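Side-chain contacts in putative D-tyrosyl-tRNA(Tyr) deacylase 2 (Leishmania major, PDB 1TC5), which may hydrolyse D-tyrosyl-tRNA(Tyr) into D-tyrosine and free tRNA(Tyr), as a homodimeric and highly divergent member of the DTD family: residues Glu56-Ala61 / Tyr126-His131; Val64-Lys69 / Arg134-Val139. One frame throughout, in Å; residues are numbered along the deposited sequence.

Contact 1 of 2, residues Glu56-Ala61 / Tyr126-His131; sequences EALRHA and YDRFCH
Leu-58 and Phe-129 mark the nearest approach of two helical segments, Glu-56 to Ala-61 and Tyr-126 to His-131. Their CA atoms lie 6.4 Å apart. The segment axes come within 9.8 Å and cross at -53°. Leu-58 points at the other helix and spreads its two methyls over neighbouring residues. CD1 rests on the aliphatic base of Arg-128, 3.4 Å from its CG. CD2 lies 4.1 Å from CB of Phe-129 and meets the ring at its edge, near the ring plane. Phe-129 also packs on Ile-42 of strand 37-45. The Arg-128 chain bends at chi2 (76°), about the CB-CG bond that Leu-58 touches, and its guanidinium goes on to a salt bridge with Asp-55. NH2 of Arg-59 comes within 4.2 Å of NH2 of Arg-128, a close approach of like charges. The chemistry is thus mainly apolar, with no hydrogen bond between the segments. The carboxylate of Asp-55 probably eases the crowding of positive charge.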
# COMPACT_ATOMS: atom_id res chain seq x y z
N GLU A 56 12.44 -1.11 24.20
CA GLU A 56 13.69 -0.73 23.52
C GLU A 56 13.64 -1.15 22.05
O GLU A 56 14.13 -0.43 21.19
CB GLU A 56 14.93 -1.32 24.20
N ALA A 57 13.01 -2.30 21.79
CA ALA A 57 12.80 -2.79 20.43
C ALA A 57 11.72 -1.99 19.66
O ALA A 57 11.87 -1.76 18.46
CB ALA A 57 12.44 -4.27 20.46
N LEU A 58 10.64 -1.58 20.33
CA LEU A 58 9.63 -0.73 19.68
C LEU A 58 10.22 0.63 19.31
O LEU A 58 9.94 1.14 18.23
CB LEU A 58 8.42 -0.50 20.59
CG LEU A 58 7.20 -1.41 20.46
CD1 LEU A 58 6.12 -0.89 21.39
CD2 LEU A 58 6.66 -1.54 19.04
N ARG A 59 10.99 1.21 20.21
CA ARG A 59 11.63 2.52 20.02
C ARG A 59 12.69 2.45 18.91
O ARG A 59 12.92 3.43 18.19
CB ARG A 59 12.32 2.98 21.31
CG ARG A 59 11.40 3.66 22.31
CD ARG A 59 12.14 4.49 23.37
NE ARG A 59 11.29 4.81 24.52
CZ ARG A 59 11.19 4.06 25.63
NH1 ARG A 59 11.89 2.94 25.77
NH2 ARG A 59 10.37 4.44 26.60
N HIS A 60 13.34 1.29 18.81
CA HIS A 60 14.26 1.03 17.72
C HIS A 60 13.53 1.07 16.40
O HIS A 60 14.02 1.60 15.43
CB HIS A 60 14.96 -0.34 17.86
CG HIS A 60 15.73 -0.75 16.64
ND1 HIS A 60 15.27 -1.68 15.74
CD2 HIS A 60 16.92 -0.33 16.16
CE1 HIS A 60 16.15 -1.83 14.76
NE2 HIS A 60 17.16 -1.02 15.00
N ALA A 61 12.34 0.47 16.37
CA ALA A 61 11.58 0.43 15.13
C ALA A 61 11.11 1.82 14.73
O ALA A 61 11.01 2.12 13.54
CB ALA A 61 10.41 -0.52 15.23
N TYR A 126 0.55 -1.91 19.21
CA TYR A 126 0.09 -0.87 18.28
C TYR A 126 -0.09 0.45 19.00
O TYR A 126 0.35 1.51 18.53
CB TYR A 126 -1.26 -1.24 17.66
CG TYR A 126 -1.85 -0.15 16.80
CD1 TYR A 126 -1.28 0.18 15.57
CD2 TYR A 126 -2.97 0.55 17.20
CE1 TYR A 126 -1.80 1.19 14.78
CE2 TYR A 126 -3.50 1.55 16.41
CZ TYR A 126 -2.92 1.87 15.20
OH TYR A 126 -3.46 2.87 14.39
N ASP A 127 -0.77 0.38 20.13
CA ASP A 127 -0.95 1.53 20.98
C ASP A 127 0.38 2.14 21.43
O ASP A 127 0.56 3.36 21.42
CB ASP A 127 -1.79 1.12 22.19
CG ASP A 127 -2.21 2.29 23.02
OD1 ASP A 127 -3.05 3.07 22.53
OD2 ASP A 127 -1.76 2.51 24.17
N ARG A 128 1.32 1.28 21.82
CA ARG A 128 2.62 1.72 22.32
C ARG A 128 3.42 2.34 21.20
O ARG A 128 4.06 3.37 21.37
CB ARG A 128 3.35 0.54 22.95
CG ARG A 128 4.52 0.89 23.82
CD ARG A 128 4.12 1.42 25.18
NE ARG A 128 5.28 1.85 25.97
CZ ARG A 128 5.30 2.90 26.80
NH1 ARG A 128 4.23 3.66 26.99
NH2 ARG A 128 6.42 3.18 27.45
N PHE A 129 3.34 1.73 20.03
CA PHE A 129 4.03 2.22 18.85
C PHE A 129 3.52 3.59 18.40
O PHE A 129 4.32 4.45 18.05
CB PHE A 129 3.90 1.21 17.71
CG PHE A 129 4.53 1.66 16.44
CD1 PHE A 129 5.88 1.41 16.19
CD2 PHE A 129 3.78 2.34 15.48
CE1 PHE A 129 6.47 1.81 15.00
CE2 PHE A 129 4.37 2.74 14.26
CZ PHE A 129 5.72 2.49 14.04
N CYS A 130 2.20 3.81 18.45
CA CYS A 130 1.63 5.10 18.09
C CYS A 130 2.01 6.17 19.12
O CYS A 130 2.29 7.31 18.74
CB CYS A 130 0.10 5.00 17.95
SG CYS A 130 -0.52 3.94 16.57
N HIS A 131 2.01 5.81 20.40
CA HIS A 131 2.48 6.71 21.46
C HIS A 131 3.93 7.19 21.22
O HIS A 131 4.23 8.39 21.33
CB HIS A 131 2.36 6.01 22.83
CG HIS A 131 3.03 6.76 23.95
ND1 HIS A 131 2.76 8.08 24.23
CD2 HIS A 131 3.99 6.37 24.83
CE1 HIS A 131 3.51 8.47 25.25
NE2 HIS A 131 4.27 7.46 25.62

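Contact 2 of 2, residues Val64-Lys69 / Arg134-Val139; sequences VLLHTK and RVARGV
Leu-66 is the residue through which Val-64 to Lys-69 touches Arg-134 to Val-139. It is buried and makes both of the apolar contacts between the segments. Its CD1 presses on CB of Ala-136 at 3.4 Å, tighter than usual for two carbons. Its CD2 lies 4.1 Å from CD of Arg-137, on the aliphatic part of that side chain. CG of Leu-66 sits beside the backbone N (chi1 -57°), and the extended chi2 carries CD1 out toward the alanine.

No hydrogen bond joins the two segments. The guanidinium of Arg-137 finds its partners outside them. Bends at chi2 and chi3 (-79°) bring CD beside Leu-66 CD2 and leave the guanidinium a little farther from that methyl. NH1 donates to the carbonyl O of Leu-86, and NH2 to those of Cys-89 and Met-92. The guanidinium is thus gripped by three backbone carbonyls, while CD serves the apolar contact.

Each segment holds the end of a helix. Thr-68 OG1 donates to Val-64 O at 2.6 Å, in the carbonyl plane and on a lone pair. Gly-138, with positive phi, forms a Schellman motif at the end of helix 119-136. Its two bonds run from Val-139 N to Arg-134 O at 2.9 Å and from Gly-138 N to Val-135 O at 3.2 Å.

Val-64 packs on Val-106 of the second subunit, and Thr-68 on Ser-110 of that subunit. Within the chain, the contact joins the C-terminal ends of helices 55-67 and 119-136 against the mixed sheet. Leu-66 and Arg-137 both pack on Ile-94 of strand 93-98, and Arg-137 also touches Val-169 of strand 169-171.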
# COMPACT_ATOMS: atom_id res chain seq x y z
N VAL A 64 13.97 3.57 13.07
CA VAL A 64 14.13 3.19 11.67
C VAL A 64 13.14 3.97 10.81
O VAL A 64 13.50 4.52 9.78
CB VAL A 64 13.92 1.66 11.46
CG1 VAL A 64 13.79 1.30 9.95
CG2 VAL A 64 15.05 0.86 12.12
N LEU A 65 11.89 4.02 11.24
CA LEU A 65 10.88 4.82 10.56
C LEU A 65 11.25 6.30 10.40
O LEU A 65 11.03 6.87 9.35
CB LEU A 65 9.53 4.72 11.28
CG LEU A 65 8.41 5.61 10.72
CD1 LEU A 65 8.04 5.20 9.27
CD2 LEU A 65 7.19 5.53 11.61
N LEU A 66 11.82 6.91 11.44
CA LEU A 66 12.06 8.36 11.44
C LEU A 66 13.45 8.78 10.98
O LEU A 66 13.59 9.86 10.41
CB LEU A 66 11.74 8.95 12.82
CG LEU A 66 10.33 8.71 13.34
CD1 LEU A 66 10.16 9.38 14.72
CD2 LEU A 66 9.24 9.17 12.37
N HIS A 67 14.47 7.95 11.22
CA HIS A 67 15.87 8.30 10.95
C HIS A 67 16.34 7.93 9.55
O HIS A 67 17.33 8.46 9.06
CB HIS A 67 16.83 7.61 11.94
CG HIS A 67 16.58 7.96 13.37
ND1 HIS A 67 16.78 7.07 14.41
CD2 HIS A 67 16.14 9.10 13.94
CE1 HIS A 67 16.46 7.64 15.55
NE2 HIS A 67 16.07 8.88 15.30
N THR A 68 15.69 6.96 8.95
CA THR A 68 16.11 6.49 7.63
C THR A 68 15.68 7.50 6.57
O THR A 68 14.55 7.97 6.59
CB THR A 68 15.48 5.10 7.34
OG1 THR A 68 15.74 4.22 8.45
CG2 THR A 68 16.13 4.41 6.13
N LYS A 69 16.60 7.84 5.67
CA LYS A 69 16.29 8.71 4.54
C LYS A 69 15.65 7.84 3.48
O LYS A 69 16.31 7.02 2.89
CB LYS A 69 17.55 9.37 4.02
CG LYS A 69 18.24 10.27 5.08
CD LYS A 69 19.59 10.82 4.57
CE LYS A 69 20.32 11.65 5.63
NZ LYS A 69 20.18 13.12 5.42
N ARG A 134 4.08 9.66 18.30
CA ARG A 134 3.58 10.96 18.78
C ARG A 134 4.65 11.72 19.56
O ARG A 134 4.86 12.92 19.34
CB ARG A 134 2.36 10.79 19.71
CG ARG A 134 1.03 10.45 19.05
CD ARG A 134 -0.09 10.20 20.09
NE ARG A 134 -0.87 9.02 19.78
CZ ARG A 134 -1.27 8.12 20.65
NH1 ARG A 134 -0.96 8.21 21.94
NH2 ARG A 134 -2.00 7.10 20.22
N VAL A 135 5.33 11.01 20.46
CA VAL A 135 6.34 11.61 21.33
C VAL A 135 7.53 12.09 20.48
O VAL A 135 8.00 13.21 20.66
CB VAL A 135 6.75 10.65 22.47
CG1 VAL A 135 7.96 11.15 23.25
CG2 VAL A 135 5.57 10.44 23.42
N ALA A 136 7.98 11.25 19.54
CA ALA A 136 9.12 11.60 18.68
C ALA A 136 8.81 12.72 17.68
O ALA A 136 9.72 13.31 17.08
CB ALA A 136 9.64 10.36 17.93
N ARG A 137 7.52 13.00 17.47
CA ARG A 137 7.10 14.08 16.59
C ARG A 137 6.62 15.33 17.35
O ARG A 137 6.20 16.31 16.73
CB ARG A 137 6.02 13.58 15.61
CG ARG A 137 6.47 12.39 14.77
CD ARG A 137 7.67 12.68 13.90
NE ARG A 137 7.31 13.42 12.68
CZ ARG A 137 8.20 13.89 11.81
NH1 ARG A 137 9.49 13.76 12.05
NH2 ARG A 137 7.80 14.50 10.71
N GLY A 138 6.72 15.30 18.68
CA GLY A 138 6.43 16.46 19.50
C GLY A 138 4.95 16.77 19.61
O GLY A 138 4.58 17.91 19.87
N VAL A 139 4.11 15.76 19.42
CA VAL A 139 2.66 15.94 19.52
C VAL A 139 2.24 16.25 20.96
O VAL A 139 2.68 15.59 21.90
CB VAL A 139 1.87 14.70 18.99
CG1 VAL A 139 0.37 14.88 19.18
CG2 VAL A 139 2.19 14.43 17.50

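Contacts 1 and 2 are two levels of one helix pair, 55-67 with 119-136. Their centres are about 11 Å apart, and each lies about 11 Å from the centre of the chain. They touch directly, with Phe-129 CZ of contact 1 lying 4.2 Å from Leu-65 CD2 of contact 2. In both, a leucine of helix 55-67 meets an arginine through its aliphatic carbons. The arginine heads go to different partners, a carboxylate in contact 1 and backbone carbonyls in contact 2. The second subunit reaches contact 2 but not the segments of contact 1.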